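Long-range contacts in amidohydrolase (Staphylococcus aureus, PDB 3NUR), which is a putative amidohydrolase with a TIM-barrel fold and a bound calcium ion, probably hydrolysing carbon–nitrogen bonds of linear amides: residues N96-N101 with F132-I137; G158-G163 with Y190-P195. One frame throughout, in Å; residues are numbered along the deposited sequence.

Contact 1 of 2, residues N96-N101 with F132-I137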
# COMPACT_ATOMS: atom_id res chain seq x y z
N ASN A 96 -4.69 10.10 5.35
CA ASN A 96 -4.80 11.37 4.61
C ASN A 96 -3.88 12.45 5.15
O ASN A 96 -3.75 12.59 6.36
CB ASN A 96 -6.24 11.87 4.63
CG ASN A 96 -7.22 10.92 4.00
OD1 ASN A 96 -6.87 10.03 3.21
ND2 ASN A 96 -8.49 11.08 4.37
N GLY A 97 -3.23 13.18 4.25
CA GLY A 97 -2.32 14.26 4.62
C GLY A 97 -1.00 13.79 5.19
O GLY A 97 -0.41 14.48 6.03
N SER A 98 -0.52 12.61 4.76
CA SER A 98 0.75 12.07 5.25
C SER A 98 1.90 13.09 5.12
O SER A 98 2.00 13.75 4.08
CB SER A 98 1.11 10.81 4.48
OG SER A 98 2.33 10.25 4.93
N PRO A 99 2.79 13.20 6.13
CA PRO A 99 3.95 14.12 6.01
C PRO A 99 4.97 13.68 4.96
O PRO A 99 5.90 14.43 4.68
CB PRO A 99 4.55 14.13 7.41
CG PRO A 99 4.15 12.83 8.02
CD PRO A 99 2.80 12.49 7.42
N SER A 100 4.79 12.48 4.35
CA SER A 100 5.69 12.00 3.29
C SER A 100 5.63 12.93 2.05
O SER A 100 6.56 12.94 1.26
CB SER A 100 5.30 10.59 2.87
OG SER A 100 4.00 10.58 2.31
N ASN A 101 4.52 13.68 1.87
CA ASN A 101 4.39 14.56 0.70
C ASN A 101 5.05 15.94 0.88
O ASN A 101 5.13 16.71 -0.07
CB ASN A 101 2.93 14.66 0.24
CG ASN A 101 2.48 13.40 -0.45
OD1 ASN A 101 2.87 13.11 -1.58
ND2 ASN A 101 1.76 12.54 0.28
N PHE A 132 3.91 -0.03 9.74
CA PHE A 132 4.54 0.25 8.46
C PHE A 132 5.09 1.66 8.58
O PHE A 132 4.43 2.55 9.14
CB PHE A 132 3.54 0.12 7.27
CG PHE A 132 3.51 -1.23 6.56
CD1 PHE A 132 4.31 -2.29 6.98
CD2 PHE A 132 2.64 -1.45 5.50
CE1 PHE A 132 4.28 -3.53 6.32
CE2 PHE A 132 2.60 -2.70 4.84
CZ PHE A 132 3.44 -3.72 5.24
N ALA A 133 6.32 1.85 8.09
CA ALA A 133 7.01 3.15 8.14
C ALA A 133 6.39 4.21 7.23
O ALA A 133 5.88 3.88 6.15
CB ALA A 133 8.46 2.96 7.73
N THR A 134 6.43 5.47 7.69
CA THR A 134 6.04 6.67 6.94
C THR A 134 7.39 7.34 6.64
O THR A 134 8.17 7.60 7.56
CB THR A 134 5.04 7.54 7.70
OG1 THR A 134 3.88 6.74 7.96
CG2 THR A 134 4.62 8.78 6.90
N LEU A 135 7.69 7.53 5.35
CA LEU A 135 9.01 8.00 4.92
C LEU A 135 9.04 9.34 4.24
O LEU A 135 8.20 9.57 3.38
CB LEU A 135 9.67 6.96 3.99
CG LEU A 135 9.75 5.51 4.51
CD1 LEU A 135 10.24 4.60 3.43
CD2 LEU A 135 10.61 5.42 5.77
N PRO A 136 10.07 10.17 4.49
CA PRO A 136 10.17 11.45 3.77
C PRO A 136 10.78 11.22 2.37
O PRO A 136 11.94 11.51 2.13
CB PRO A 136 11.07 12.28 4.69
CG PRO A 136 11.99 11.26 5.33
CD PRO A 136 11.18 10.00 5.47
N ILE A 137 9.98 10.66 1.44
CA ILE A 137 10.44 10.29 0.09
C ILE A 137 11.16 11.39 -0.71
O ILE A 137 12.03 11.08 -1.53
CB ILE A 137 9.34 9.58 -0.74
CG1 ILE A 137 8.16 10.53 -1.04
CG2 ILE A 137 8.91 8.24 -0.05
CD1 ILE A 137 7.08 10.00 -1.99

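Contact 2 of 2, residues G158-G163 with Y190-P195. With CA (calcium ion), chain B.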
# COMPACT_ATOMS: atom_id res chain seq x y z
N GLY A 158 7.70 -3.00 7.34
CA GLY A 158 7.71 -2.49 5.97
C GLY A 158 7.46 -1.00 5.95
O GLY A 158 7.60 -0.33 6.98
N ALA A 159 7.09 -0.47 4.80
CA ALA A 159 6.77 0.94 4.67
C ALA A 159 5.57 1.05 3.75
O ALA A 159 5.39 0.19 2.88
CB ALA A 159 7.94 1.69 4.03
N LEU A 160 4.76 2.08 3.94
CA LEU A 160 3.68 2.37 3.00
C LEU A 160 4.00 3.76 2.47
O LEU A 160 4.22 4.68 3.27
CB LEU A 160 2.28 2.31 3.63
CG LEU A 160 1.10 2.66 2.67
CD1 LEU A 160 -0.13 1.81 2.99
CD2 LEU A 160 0.74 4.16 2.75
N ILE A 161 4.03 3.92 1.13
CA ILE A 161 4.35 5.18 0.45
C ILE A 161 3.14 5.63 -0.33
O ILE A 161 2.60 4.87 -1.14
CB ILE A 161 5.57 5.03 -0.52
CG1 ILE A 161 6.87 4.67 0.26
CG2 ILE A 161 5.75 6.34 -1.39
CD1 ILE A 161 8.08 4.35 -0.61
N MSE A 162 2.70 6.87 -0.08
CA MSE A 162 1.56 7.42 -0.79
C MSE A 162 1.99 8.32 -1.91
O MSE A 162 2.81 9.22 -1.72
CB MSE A 162 0.65 8.18 0.19
CG MSE A 162 -0.41 7.30 0.81
SE MSE A 162 -1.38 8.18 2.24
CE MSE A 162 -1.10 10.12 1.68
N GLY A 163 1.41 8.11 -3.08
CA GLY A 163 1.66 8.94 -4.24
C GLY A 163 3.06 8.83 -4.78
O GLY A 163 3.62 7.73 -4.91
N TYR A 190 4.45 -0.94 0.50
CA TYR A 190 3.07 -0.82 0.03
C TYR A 190 3.01 0.51 -0.74
O TYR A 190 3.33 1.55 -0.16
CB TYR A 190 2.08 -0.79 1.23
CG TYR A 190 0.65 -1.18 0.91
CD1 TYR A 190 0.03 -2.23 1.56
CD2 TYR A 190 -0.10 -0.45 -0.02
CE1 TYR A 190 -1.28 -2.60 1.27
CE2 TYR A 190 -1.43 -0.80 -0.30
CZ TYR A 190 -2.01 -1.87 0.35
OH TYR A 190 -3.30 -2.27 0.04
N LEU A 191 2.66 0.48 -2.04
CA LEU A 191 2.57 1.69 -2.88
C LEU A 191 1.08 2.04 -2.98
O LEU A 191 0.30 1.28 -3.55
CB LEU A 191 3.16 1.43 -4.27
CG LEU A 191 3.38 2.65 -5.19
CD1 LEU A 191 4.46 3.60 -4.60
CD2 LEU A 191 3.81 2.19 -6.58
N HIS A 192 0.70 3.16 -2.36
CA HIS A 192 -0.69 3.61 -2.19
C HIS A 192 -0.99 4.86 -3.04
O HIS A 192 -0.11 5.70 -3.22
CB HIS A 192 -0.88 3.94 -0.69
CG HIS A 192 -2.28 4.26 -0.24
ND1 HIS A 192 -2.87 5.46 -0.54
CD2 HIS A 192 -3.14 3.53 0.51
CE1 HIS A 192 -4.09 5.41 -0.02
NE2 HIS A 192 -4.29 4.27 0.62
N PRO A 193 -2.26 5.07 -3.47
CA PRO A 193 -2.56 6.27 -4.25
C PRO A 193 -2.54 7.57 -3.44
O PRO A 193 -2.60 7.57 -2.21
CB PRO A 193 -3.97 6.00 -4.79
CG PRO A 193 -4.57 5.02 -3.81
CD PRO A 193 -3.42 4.14 -3.43
N ALA A 194 -2.45 8.69 -4.14
CA ALA A 194 -2.54 10.04 -3.58
C ALA A 194 -2.96 10.99 -4.72
O ALA A 194 -2.88 10.57 -5.89
CB ALA A 194 -1.20 10.47 -2.98
N PRO A 195 -3.40 12.24 -4.42
CA PRO A 195 -3.84 13.15 -5.50
C PRO A 195 -2.87 13.25 -6.68
O PRO A 195 -1.65 13.33 -6.47
CB PRO A 195 -3.99 14.50 -4.77
CG PRO A 195 -4.44 14.09 -3.40
CD PRO A 195 -3.59 12.87 -3.09
CA CA B . -6.14 3.47 1.80
O HOH W 1 1.80 5.88 -5.56
O HOH W 2 -7.44 3.67 0.06
O HOH W 3 -6.60 5.67 1.99

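Contact 1 of 2, residues N96-N101 with F132-I137
Ser98 meets Thr134 through a hydroxyl and a methyl. The CA–CB bond of Ser98 points toward 132-137, and OG, opposite its own backbone N (chi1 -180°), is set beside the carbonyl carbon and within 3.4 Å of Thr134 CG2. There Ser98 OG also shares a hydrogen bond with Ser100 OG, 3.1 Å away, in which either hydroxyl could be the donor. Serine suits this buried place because it is small and has a polar partner two residues further on. Thr134 answers with its apolar branch, since CG2 rather than OG1 meets the first segment; its backbone O accepts a bond from Asn115 ND2.

Pro99 begins the short 3-10 turn 99-101, where a proline's fixed phi and missing N-H cost nothing. Its ring crosses the Thr134 side chain at about a right angle, with Pro99 CD 4.2 Å from Thr134 CG2, while Leu110 and Cys111 of helix 104-124 also pack on it. This is the TIM-barrel arrangement of neighbouring beta-alpha loops: one leaves strand 87-94 and the other leaves strand 129-131, and they lie together before each loop enters its helix.

Ser100 makes the tightest approach. Ser100 CA is 4.5 Å from Pro136 CA. Serine's one-carbon side chain lets Ser100 CB come within 3.1 Å of Leu135 O. The same Leu135 O takes a weak bond from Ile137 N, 2.8 Å away, across the inverse gamma turn centred on Pro136. The CA–CB bond of Leu135 points away from 96-101, and its side chain packs on Ala143 and Phe147 of helix 140-152. As the last residue of the turn, Ile137 places CG1 between its backbone N and carbonyl carbon (chi1 66°), and this methylene packs 3.7 Å from Ser100 O.

Contact 2 of 2, residues G158-G163 with Y190-P195
His192 binds the calcium ion through NE2 at 2.3 Å, and the strand that carries it is bonded along its length to strand 159-162. The two are neighbouring parallel strands of the TIM barrel, joined through helix 176-185 as a beta-alpha-beta unit. Four nearly straight backbone bonds alternate in direction: Tyr190 N to Ala159 O, Ile161 N to Tyr190 O, His192 N to Ile161 O, and Gly163 N to His192 O, the last at 2.9 Å. Glu28, His30, Asp316 and two waters complete the metal site.

The imidazole is held at both nitrogens. ND1 donates to Pro193 O at 2.7 Å, with the acceptor close to the ring plane; this fixes the ring's rotation. Water 1 donates to both His192 O and Gly163 O, bridging the strands where they end.

Leu160, Met162, Tyr190 and His192 share the sheet face that looks into the barrel. Leu160 runs alongside Tyr190, its CD1 4.1 Å from the ring centroid in an off-centre CH-pi contact, and the Tyr190 hydroxyl bonds to Thr289 OG1. Met162, a selenomethionine, lies beside His192 and touches it through CG, 3.4 Å from His192 ND1; its flexible chain bends at chi3 (25°), and SE makes a longer, oblique approach, 4.6 Å from the ring centroid. Ile161 and Leu191 turn their branched apolar chains to the other face, where Val228 of helix 223-237 also packs on Leu191. At the strand end Gly163 adopts a positive phi of 67°, favourable for glycine, and Ala194 CB presses to 3.5 Å from Gly163 CA.

From the N terminus, the chain leaves strand 87-94 and enters 96-101, passes through helix 104-124 and strand 129-131, and returns at 132-137, where contact 1 closes that loop. Helix 140-152 then leads to strand 159-162, and contact 2 closes a second loop once helix 176-185 has brought the chain back to 190-195. The two closures follow in series, neither nested nor crossed. Contact 1 joins the loops that follow strands 87-94 and 129-131; contact 2 pairs strands 159-162 and 189-192. Ala133 N and O probably bond to Gly158 O and Leu160 N, linking the loop after 129-131 to strand 159-162, while Ser98 CB packs on Met162 CE.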